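Local coordinates for protein N-acetyl-beta-D glucosaminidase (Rhizomucor miehei CAU432, PDB 4ZM6) that probably hydrolyses beta-N-acetylglucosaminides through a family 3 glycosidase domain and binds acetyl-CoA in a GCN5-related region assigned as a glucosamine N-acetyltransferase, at residues 552-564 with 612-624. Residues are numbered along the deposited sequence; the frame is centred on the assembly and turned at random.
Sequences HVTAMWDDIFGKD and QLMLLMVSPSYQG. With ACO (acetyl coenzyme *a), chain C.
At the edge of the Trp557 indole, near its plane, lies Leu615, with CD2 3.7 Å from Trp557 CZ3, while one indole face carries CD2 of Phe561 over its centre. Leucine suits the spot because both its methyls reach CZ3. CG2 of Ile560 covers a face of the Phe561 ring, whose edge meets N4P of acetyl-CoA. Met617 reaches obliquely to both rings: its CG lies between backbone N and carbonyl carbon (chi1 78°), and a bend at chi3 carries CE to within 3.4 Å of Phe561 CE2. A flexible, unbranched thioether suits this place, because its methyl can settle among Trp557, Ile560 and Phe561. Met556 runs antiparallel alongside it, SD 3.7 Å from Met617 CG. Toward the solvent, the CD methylene of Pro620 meets the carboxylate of Asp559; a water hydrogen-bonded to Ser621 OG also bonds weakly to Asp559 OD2.

Helix and strand axes cross at 81°, and no direct hydrogen bond joins the two segments, so the interface is held mainly by apolar side chains. Leu615 and Met617 pair with strand 594-605 around a classic beta bulge, Met614 and Leu615 both facing Ala599, whereas Val618 N donates to O9P at 2.8 Å and Leu616 N to the acetyl O at 3.0 Å, as in other GNAT folds. Gln623 NE2 bonds almost straight (175°) to Val618 O, and Gly624 N binds the pyrophosphate O5A. Beta-branched Ile560 sends CD1 to the strand and CG2 to C7P; with Phe561 at N4P, and both touching Met617 CE, it gives the pantetheine an apolar wall beside a hydrogen-bonding strand.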
ATOM      1  N   HIS A 552      -0.487 -17.334 -20.594  1.00 53.35           N
ATOM      2  CA  HIS A 552      -1.429 -16.419 -21.227  1.00 53.57           C
ATOM      3  C   HIS A 552      -0.734 -15.268 -21.930  1.00 51.71           C
ATOM      4  O   HIS A 552      -1.102 -14.914 -23.052  1.00 50.62           O
ATOM      5  CB  HIS A 552      -2.417 -15.885 -20.198  1.00 55.64           C
ATOM      6  CG  HIS A 552      -3.408 -16.908 -19.751  1.00 57.76           C
ATOM      7  ND1 HIS A 552      -3.610 -17.221 -18.423  1.00 57.97           N
ATOM      8  CD2 HIS A 552      -4.232 -17.714 -20.461  1.00 57.68           C
ATOM      9  CE1 HIS A 552      -4.531 -18.163 -18.333  1.00 58.88           C
ATOM     10  NE2 HIS A 552      -4.923 -18.480 -19.555  1.00 59.39           N
ATOM     11  N   VAL A 553       0.263 -14.685 -21.268  1.00 50.14           N
ATOM     12  CA  VAL A 553       1.060 -13.619 -21.869  1.00 48.66           C
ATOM     13  C   VAL A 553       1.770 -14.122 -23.121  1.00 48.72           C
ATOM     14  O   VAL A 553       1.848 -13.412 -24.124  1.00 48.14           O
ATOM     15  CB  VAL A 553       2.080 -13.057 -20.871  1.00 48.69           C
ATOM     16  CG1 VAL A 553       3.140 -12.225 -21.580  1.00 49.10           C
ATOM     17  CG2 VAL A 553       1.366 -12.226 -19.814  1.00 48.97           C
ATOM     18  N   THR A 554       2.272 -15.354 -23.056  1.00 49.20           N
ATOM     19  CA  THR A 554       2.896 -16.007 -24.211  1.00 48.33           C
ATOM     20  C   THR A 554       1.911 -16.129 -25.370  1.00 47.11           C
ATOM     21  O   THR A 554       2.244 -15.809 -26.510  1.00 45.80           O
ATOM     22  CB  THR A 554       3.430 -17.406 -23.842  1.00 47.66           C
ATOM     23  OG1 THR A 554       4.355 -17.291 -22.750  1.00 46.84           O
ATOM     24  CG2 THR A 554       4.117 -18.063 -25.038  1.00 46.95           C
ATOM     25  N   ALA A 555       0.698 -16.582 -25.071  1.00 47.43           N
ATOM     26  CA  ALA A 555      -0.353 -16.693 -26.090  1.00 48.00           C
ATOM     27  C   ALA A 555      -0.727 -15.334 -26.670  1.00 47.16           C
ATOM     28  O   ALA A 555      -0.957 -15.204 -27.866  1.00 46.40           O
ATOM     29  CB  ALA A 555      -1.583 -17.366 -25.511  1.00 48.75           C
ATOM     30  N   MET A 556      -0.775 -14.319 -25.815  1.00 47.97           N
ATOM     31  CA  MET A 556      -1.082 -12.969 -26.262  1.00 48.79           C
ATOM     32  C   MET A 556      -0.009 -12.463 -27.230  1.00 48.98           C
ATOM     33  O   MET A 556      -0.329 -11.781 -28.207  1.00 49.25           O
ATOM     34  CB  MET A 556      -1.221 -12.023 -25.063  1.00 49.27           C
ATOM     35  CG  MET A 556      -1.972 -10.736 -25.366  1.00 49.30           C
ATOM     36  SD  MET A 556      -1.917  -9.570 -23.991  1.00 51.24           S
ATOM     37  CE  MET A 556      -3.045 -10.348 -22.847  1.00 49.95           C
ATOM     38  N   TRP A 557       1.254 -12.798 -26.962  1.00 48.09           N
ATOM     39  CA  TRP A 557       2.351 -12.360 -27.824  1.00 47.46           C
ATOM     40  C   TRP A 557       2.242 -12.961 -29.206  1.00 48.14           C
ATOM     41  O   TRP A 557       2.438 -12.268 -30.203  1.00 48.04           O
ATOM     42  CB  TRP A 557       3.723 -12.700 -27.233  1.00 47.35           C
ATOM     43  CG  TRP A 557       4.844 -12.329 -28.159  1.00 46.07           C
ATOM     44  CD1 TRP A 557       5.222 -12.992 -29.293  1.00 46.67           C
ATOM     45  CD2 TRP A 557       5.716 -11.199 -28.048  1.00 44.95           C
ATOM     46  NE1 TRP A 557       6.274 -12.344 -29.894  1.00 47.01           N
ATOM     47  CE2 TRP A 557       6.599 -11.242 -29.150  1.00 44.85           C
ATOM     48  CE3 TRP A 557       5.839 -10.157 -27.125  1.00 44.28           C
ATOM     49  CZ2 TRP A 557       7.589 -10.285 -29.353  1.00 43.65           C
ATOM     50  CZ3 TRP A 557       6.832  -9.204 -27.326  1.00 44.24           C
ATOM     51  CH2 TRP A 557       7.693  -9.277 -28.432  1.00 43.83           C
ATOM     52  N   ASP A 558       1.959 -14.254 -29.267  1.00 50.13           N
ATOM     53  CA  ASP A 558       1.875 -14.931 -30.553  1.00 53.05           C
ATOM     54  C   ASP A 558       0.690 -14.386 -31.325  1.00 54.11           C
ATOM     55  O   ASP A 558       0.765 -14.175 -32.531  1.00 54.09           O
ATOM     56  CB  ASP A 558       1.737 -16.443 -30.373  1.00 53.57           C
ATOM     57  CG  ASP A 558       1.893 -17.195 -31.677  1.00 54.05           C
ATOM     58  OD1 ASP A 558       2.944 -17.035 -32.335  1.00 54.17           O
ATOM     59  OD2 ASP A 558       0.962 -17.939 -32.050  1.00 55.28           O
ATOM     60  N   ASP A 559      -0.400 -14.143 -30.605  1.00 56.80           N
ATOM     61  CA  ASP A 559      -1.616 -13.599 -31.192  1.00 58.32           C
ATOM     62  C   ASP A 559      -1.380 -12.233 -31.857  1.00 55.49           C
ATOM     63  O   ASP A 559      -1.925 -11.968 -32.925  1.00 56.58           O
ATOM     64  CB  ASP A 559      -2.698 -13.495 -30.112  1.00 61.81           C
ATOM     65  CG  ASP A 559      -4.071 -13.221 -30.678  1.00 67.21           C
ATOM     66  OD1 ASP A 559      -4.286 -13.452 -31.889  1.00 69.07           O
ATOM     67  OD2 ASP A 559      -4.945 -12.778 -29.901  1.00 74.67           O
ATOM     68  N   ILE A 560      -0.557 -11.393 -31.231  1.00 51.96           N
ATOM     69  CA  ILE A 560      -0.321 -10.012 -31.677  1.00 50.73           C
ATOM     70  C   ILE A 560       0.916  -9.859 -32.561  1.00 51.13           C
ATOM     71  O   ILE A 560       0.867  -9.156 -33.567  1.00 50.78           O
ATOM     72  CB  ILE A 560      -0.172  -9.071 -30.461  1.00 49.75           C
ATOM     73  CG1 ILE A 560      -1.516  -8.955 -29.745  1.00 51.16           C
ATOM     74  CG2 ILE A 560       0.343  -7.697 -30.875  1.00 47.80           C
ATOM     75  CD1 ILE A 560      -1.450  -8.255 -28.409  1.00 51.69           C
ATOM     76  N   PHE A 561       2.021 -10.486 -32.160  1.00 51.27           N
ATOM     77  CA  PHE A 561       3.310 -10.351 -32.844  1.00 50.13           C
ATOM     78  C   PHE A 561       3.770 -11.629 -33.561  1.00 50.67           C
ATOM     79  O   PHE A 561       4.829 -11.637 -34.184  1.00 49.21           O
ATOM     80  CB  PHE A 561       4.393  -9.971 -31.833  1.00 50.10           C
ATOM     81  CG  PHE A 561       4.187  -8.637 -31.172  1.00 49.27           C
ATOM     82  CD1 PHE A 561       4.337  -7.459 -31.892  1.00 48.94           C
ATOM     83  CD2 PHE A 561       3.893  -8.556 -29.815  1.00 48.58           C
ATOM     84  CE1 PHE A 561       4.166  -6.226 -31.281  1.00 48.73           C
ATOM     85  CE2 PHE A 561       3.723  -7.325 -29.197  1.00 48.02           C
ATOM     86  CZ  PHE A 561       3.855  -6.160 -29.930  1.00 48.23           C
ATOM     87  N   GLY A 562       2.979 -12.699 -33.482  1.00 51.82           N
ATOM     88  CA  GLY A 562       3.390 -14.013 -33.988  1.00 52.51           C
ATOM     89  C   GLY A 562       3.840 -14.093 -35.439  1.00 53.36           C
ATOM     90  O   GLY A 562       4.682 -14.928 -35.773  1.00 55.44           O
ATOM     91  N   LYS A 563       3.287 -13.242 -36.303  1.00 53.23           N
ATOM     92  CA  LYS A 563       3.607 -13.278 -37.736  1.00 53.88           C
ATOM     93  C   LYS A 563       5.049 -12.853 -38.017  1.00 53.42           C
ATOM     94  O   LYS A 563       5.810 -13.614 -38.600  1.00 53.08           O
ATOM     95  CB  LYS A 563       2.633 -12.409 -38.547  1.00 52.79           C
ATOM     96  N   ASP A 564       5.418 -11.646 -37.598  1.00 54.37           N
ATOM     97  CA  ASP A 564       6.766 -11.108 -37.853  1.00 56.77           C
ATOM     98  C   ASP A 564       7.781 -11.394 -36.743  1.00 55.44           C
ATOM     99  O   ASP A 564       8.988 -11.317 -36.978  1.00 54.17           O
ATOM    100  CB  ASP A 564       6.710  -9.586 -38.059  1.00 59.43           C
ATOM    101  CG  ASP A 564       6.086  -9.190 -39.384  1.00 59.95           C
ATOM    102  OD1 ASP A 564       5.546 -10.068 -40.089  1.00 58.59           O
ATOM    103  OD2 ASP A 564       6.138  -7.985 -39.713  1.00 59.69           O
ATOM    104  N   GLN A 612      11.716   2.481 -18.121  1.00 47.11           N
ATOM    105  CA  GLN A 612      11.639   1.932 -19.458  1.00 46.27           C
ATOM    106  C   GLN A 612      10.346   1.158 -19.592  1.00 46.70           C
ATOM    107  O   GLN A 612      10.082   0.252 -18.802  1.00 46.56           O
ATOM    108  CB  GLN A 612      12.835   1.031 -19.732  1.00 46.75           C
ATOM    109  CG  GLN A 612      14.180   1.720 -19.557  1.00 47.44           C
ATOM    110  CD  GLN A 612      15.330   0.943 -20.187  1.00 48.86           C
ATOM    111  OE1 GLN A 612      15.272  -0.281 -20.327  1.00 49.11           O
ATOM    112  NE2 GLN A 612      16.381   1.657 -20.577  1.00 48.37           N
ATOM    113  N   LEU A 613       9.531   1.542 -20.576  1.00 46.99           N
ATOM    114  CA  LEU A 613       8.296   0.840 -20.885  1.00 47.49           C
ATOM    115  C   LEU A 613       8.660  -0.232 -21.899  1.00 47.72           C
ATOM    116  O   LEU A 613       8.723   0.024 -23.100  1.00 47.57           O
ATOM    117  CB  LEU A 613       7.235   1.806 -21.423  1.00 48.53           C
ATOM    118  CG  LEU A 613       5.768   1.363 -21.330  1.00 49.46           C
ATOM    119  CD1 LEU A 613       4.830   2.501 -21.695  1.00 51.18           C
ATOM    120  CD2 LEU A 613       5.485   0.185 -22.232  1.00 51.13           C
ATOM    121  N   MET A 614       8.912  -1.435 -21.394  1.00 48.62           N
ATOM    122  CA  MET A 614       9.486  -2.509 -22.198  1.00 49.39           C
ATOM    123  C   MET A 614       8.493  -3.006 -23.237  1.00 47.60           C
ATOM    124  O   MET A 614       8.860  -3.303 -24.372  1.00 48.02           O
ATOM    125  CB  MET A 614       9.915  -3.683 -21.306  1.00 50.57           C
ATOM    126  CG  MET A 614      10.988  -3.350 -20.276  1.00 50.82           C
ATOM    127  SD  MET A 614      11.223  -4.683 -19.076  1.00 51.33           S
ATOM    128  CE  MET A 614      11.990  -5.922 -20.114  1.00 52.97           C
ATOM    129  N   LEU A 615       7.236  -3.112 -22.837  1.00 47.08           N
ATOM    130  CA  LEU A 615       6.213  -3.647 -23.720  1.00 46.80           C
ATOM    131  C   LEU A 615       4.836  -3.221 -23.233  1.00 47.86           C
ATOM    132  O   LEU A 615       4.608  -3.095 -22.026  1.00 47.43           O
ATOM    133  CB  LEU A 615       6.309  -5.172 -23.769  1.00 45.49           C
ATOM    134  CG  LEU A 615       5.417  -5.895 -24.775  1.00 45.96           C
ATOM    135  CD1 LEU A 615       5.933  -5.703 -26.189  1.00 47.25           C
ATOM    136  CD2 LEU A 615       5.341  -7.375 -24.441  1.00 46.88           C
ATOM    137  N   LEU A 616       3.942  -2.973 -24.188  1.00 48.44           N
ATOM    138  CA  LEU A 616       2.536  -2.720 -23.916  1.00 47.88           C
ATOM    139  C   LEU A 616       1.775  -3.412 -25.025  1.00 47.38           C
ATOM    140  O   LEU A 616       2.051  -3.171 -26.195  1.00 46.97           O
ATOM    141  CB  LEU A 616       2.246  -1.220 -23.951  1.00 49.39           C
ATOM    142  CG  LEU A 616       1.099  -0.634 -23.111  1.00 50.72           C
ATOM    143  CD1 LEU A 616       0.503   0.578 -23.823  1.00 50.72           C
ATOM    144  CD2 LEU A 616       0.003  -1.642 -22.793  1.00 51.37           C
ATOM    145  N   MET A 617       0.838  -4.283 -24.671  1.00 49.90           N
ATOM    146  CA  MET A 617       0.085  -5.042 -25.671  1.00 51.16           C
ATOM    147  C   MET A 617      -1.267  -5.461 -25.117  1.00 51.30           C
ATOM    148  O   MET A 617      -1.375  -5.790 -23.934  1.00 51.09           O
ATOM    149  CB  MET A 617       0.877  -6.283 -26.101  1.00 52.13           C
ATOM    150  CG  MET A 617       0.829  -7.433 -25.100  1.00 54.42           C
ATOM    151  SD  MET A 617       2.021  -8.772 -25.328  1.00 54.49           S
ATOM    152  CE  MET A 617       1.808  -9.125 -27.062  1.00 54.54           C
ATOM    153  N   VAL A 618      -2.297  -5.434 -25.966  1.00 52.84           N
ATOM    154  CA  VAL A 618      -3.617  -5.964 -25.599  1.00 53.07           C
ATOM    155  C   VAL A 618      -4.200  -6.777 -26.762  1.00 51.72           C
ATOM    156  O   VAL A 618      -3.959  -6.469 -27.931  1.00 48.59           O
ATOM    157  CB  VAL A 618      -4.609  -4.860 -25.103  1.00 55.29           C
ATOM    158  CG1 VAL A 618      -3.890  -3.551 -24.795  1.00 55.66           C
ATOM    159  CG2 VAL A 618      -5.726  -4.596 -26.100  1.00 54.88           C
ATOM    160  N   SER A 619      -4.968  -7.809 -26.415  1.00 52.57           N
ATOM    161  CA  SER A 619      -5.543  -8.743 -27.379  1.00 55.46           C
ATOM    162  C   SER A 619      -6.386  -8.014 -28.421  1.00 58.70           C
ATOM    163  O   SER A 619      -7.155  -7.119 -28.059  1.00 61.18           O
ATOM    164  CB  SER A 619      -6.425  -9.767 -26.660  1.00 56.73           C
ATOM    165  OG  SER A 619      -5.838 -10.192 -25.440  1.00 58.03           O
ATOM    166  N   PRO A 620      -6.273  -8.409 -29.709  1.00 60.96           N
ATOM    167  CA  PRO A 620      -6.955  -7.708 -30.806  1.00 60.28           C
ATOM    168  C   PRO A 620      -8.443  -7.486 -30.564  1.00 60.71           C
ATOM    169  O   PRO A 620      -8.930  -6.365 -30.708  1.00 63.76           O
ATOM    170  CB  PRO A 620      -6.751  -8.641 -32.002  1.00 61.10           C
ATOM    171  CG  PRO A 620      -5.526  -9.417 -31.676  1.00 61.86           C
ATOM    172  CD  PRO A 620      -5.569  -9.612 -30.191  1.00 62.01           C
ATOM    173  N   SER A 621      -9.152  -8.538 -30.171  1.00 60.94           N
ATOM    174  CA  SER A 621     -10.590  -8.448 -29.897  1.00 60.37           C
ATOM    175  C   SER A 621     -10.957  -7.521 -28.731  1.00 57.11           C
ATOM    176  O   SER A 621     -12.132  -7.221 -28.539  1.00 57.52           O
ATOM    177  CB  SER A 621     -11.150  -9.842 -29.624  1.00 62.14           C
ATOM    178  OG  SER A 621     -10.406 -10.480 -28.601  1.00 66.82           O
ATOM    179  N   TYR A 622      -9.966  -7.082 -27.955  1.00 54.04           N
ATOM    180  CA  TYR A 622     -10.195  -6.164 -26.838  1.00 52.61           C
ATOM    181  C   TYR A 622      -9.583  -4.760 -27.016  1.00 52.22           C
ATOM    182  O   TYR A 622      -9.718  -3.903 -26.135  1.00 51.05           O
ATOM    183  CB  TYR A 622      -9.668  -6.804 -25.559  1.00 52.95           C
ATOM    184  CG  TYR A 622     -10.558  -7.896 -25.039  1.00 53.03           C
ATOM    185  CD1 TYR A 622     -10.461  -9.198 -25.524  1.00 52.97           C
ATOM    186  CD2 TYR A 622     -11.510  -7.627 -24.060  1.00 53.33           C
ATOM    187  CE1 TYR A 622     -11.286 -10.202 -25.044  1.00 52.41           C
ATOM    188  CE2 TYR A 622     -12.339  -8.623 -23.575  1.00 53.06           C
ATOM    189  CZ  TYR A 622     -12.223  -9.904 -24.069  1.00 52.49           C
ATOM    190  OH  TYR A 622     -13.049 -10.876 -23.572  1.00 52.86           O
ATOM    191  N   GLN A 623      -8.920  -4.516 -28.144  1.00 51.47           N
ATOM    192  CA  GLN A 623      -8.389  -3.185 -28.437  1.00 52.87           C
ATOM    193  C   GLN A 623      -9.521  -2.173 -28.665  1.00 52.42           C
ATOM    194  O   GLN A 623     -10.650  -2.549 -28.990  1.00 51.10           O
ATOM    195  CB  GLN A 623      -7.439  -3.240 -29.638  1.00 53.91           C
ATOM    196  CG  GLN A 623      -6.143  -3.952 -29.301  1.00 55.44           C
ATOM    197  CD  GLN A 623      -5.245  -4.241 -30.485  1.00 57.61           C
ATOM    198  OE1 GLN A 623      -5.383  -3.650 -31.552  1.00 60.98           O
ATOM    199  NE2 GLN A 623      -4.294  -5.152 -30.289  1.00 58.72           N
ATOM    200  N   GLY A 624      -9.217  -0.895 -28.461  1.00 51.68           N
ATOM    201  CA  GLY A 624     -10.196   0.179 -28.615  1.00 50.70           C
ATOM    202  C   GLY A 624     -11.266   0.245 -27.539  1.00 50.24           C
ATOM    203  O   GLY A 624     -12.351   0.785 -27.770  1.00 52.56           O
TER
HETATM  204  N1A ACO C 901     -15.148   4.066 -27.343  0.80 59.84           N
HETATM  205  C2A ACO C 901     -14.680   4.622 -28.484  0.80 59.53           C
HETATM  206  N3A ACO C 901     -13.362   4.748 -28.758  0.80 60.18           N
HETATM  207  C4A ACO C 901     -12.414   4.304 -27.890  0.80 60.39           C
HETATM  208  C5A ACO C 901     -12.858   3.694 -26.622  0.80 59.34           C
HETATM  209  C6A ACO C 901     -14.316   3.589 -26.382  0.80 59.59           C
HETATM  210  N6A ACO C 901     -14.784   3.032 -25.240  0.80 58.58           N
HETATM  211  N7A ACO C 901     -11.753   3.360 -25.947  0.80 59.05           N
HETATM  212  C8A ACO C 901     -10.685   3.723 -26.705  0.80 61.28           C
HETATM  213  N9A ACO C 901     -11.077   4.294 -27.862  0.80 61.07           N
HETATM  214  C1B ACO C 901     -10.162   4.800 -28.923  0.80 62.21           C
HETATM  215  C2B ACO C 901      -9.875   6.292 -28.777  0.80 63.83           C
HETATM  216  O2B ACO C 901     -10.005   6.946 -30.046  0.80 66.40           O
HETATM  217  C3B ACO C 901      -8.465   6.394 -28.215  0.80 63.77           C
HETATM  218  O3B ACO C 901      -7.701   7.507 -28.719  0.80 67.23           O
HETATM  219  P3B ACO C 901      -7.039   7.667 -30.193  0.80 68.97           P
HETATM  220  O7A ACO C 901      -5.688   6.989 -30.093  0.80 67.93           O
HETATM  221  O8A ACO C 901      -8.021   7.046 -31.160  0.80 63.26           O
HETATM  222  O9A ACO C 901      -6.933   9.159 -30.337  0.80 67.29           O
HETATM  223  C4B ACO C 901      -7.840   5.032 -28.510  0.80 60.63           C
HETATM  224  O4B ACO C 901      -8.903   4.121 -28.831  0.80 60.51           O
HETATM  225  C5B ACO C 901      -7.028   4.526 -27.325  0.80 56.48           C
HETATM  226  O5B ACO C 901      -7.021   3.106 -27.378  0.80 49.89           O
HETATM  227  P1A ACO C 901      -7.079   2.201 -26.059  0.80 44.53           P
HETATM  228  O1A ACO C 901      -8.319   1.344 -26.159  0.80 43.14           O
HETATM  229  O2A ACO C 901      -6.826   3.005 -24.812  0.80 40.38           O
HETATM  230  O3A ACO C 901      -5.756   1.358 -26.395  0.80 41.16           O
HETATM  231  P2A ACO C 901      -5.843  -0.174 -26.843  0.80 38.98           P
HETATM  232  O4A ACO C 901      -6.545  -0.937 -25.744  0.80 39.63           O
HETATM  233  O5A ACO C 901      -6.378  -0.258 -28.244  0.80 38.66           O
HETATM  234  O6A ACO C 901      -4.282  -0.541 -26.864  0.80 39.62           O
HETATM  235  CBP ACO C 901      -2.219  -0.645 -28.131  0.80 39.55           C
HETATM  236  CCP ACO C 901      -3.377   0.220 -27.662  0.80 39.55           C
HETATM  237  CDP ACO C 901      -1.432  -1.149 -26.931  0.80 39.95           C
HETATM  238  CEP ACO C 901      -1.303   0.208 -28.995  0.80 40.03           C
HETATM  239  CAP ACO C 901      -2.822  -1.804 -28.928  0.80 39.85           C
HETATM  240  OAP ACO C 901      -3.216  -1.341 -30.216  0.80 39.54           O
HETATM  241  C9P ACO C 901      -1.897  -2.979 -29.074  0.80 41.38           C
HETATM  242  O9P ACO C 901      -1.992  -3.907 -28.282  0.80 44.57           O
HETATM  243  N8P ACO C 901      -1.020  -2.982 -30.076  0.80 41.08           N
HETATM  244  C7P ACO C 901      -0.147  -4.121 -30.284  0.80 39.71           C
HETATM  245  C6P ACO C 901       0.996  -3.827 -31.241  0.80 38.56           C
HETATM  246  C5P ACO C 901       2.055  -2.873 -30.719  0.80 37.60           C
HETATM  247  O5P ACO C 901       2.667  -2.255 -31.574  0.80 40.13           O
HETATM  248  N4P ACO C 901       2.333  -2.748 -29.411  0.80 35.28           N
HETATM  249  C3P ACO C 901       3.409  -1.881 -28.922  0.80 34.77           C
HETATM  250  C2P ACO C 901       4.750  -2.611 -28.781  0.80 35.05           C
HETATM  251  S1P ACO C 901       6.143  -1.509 -28.725  0.80 35.52           S
HETATM  252  C   ACO C 901       6.347  -1.165 -27.113  0.80 35.90           C
HETATM  253  O   ACO C 901       5.555  -1.580 -26.286  0.80 36.26           O
HETATM  254  CH3 ACO C 901       7.524  -0.327 -26.730  0.80 36.14           C
HETATM  255  O   HOH W   1      -8.290 -11.864 -29.662  1.00 47.05           O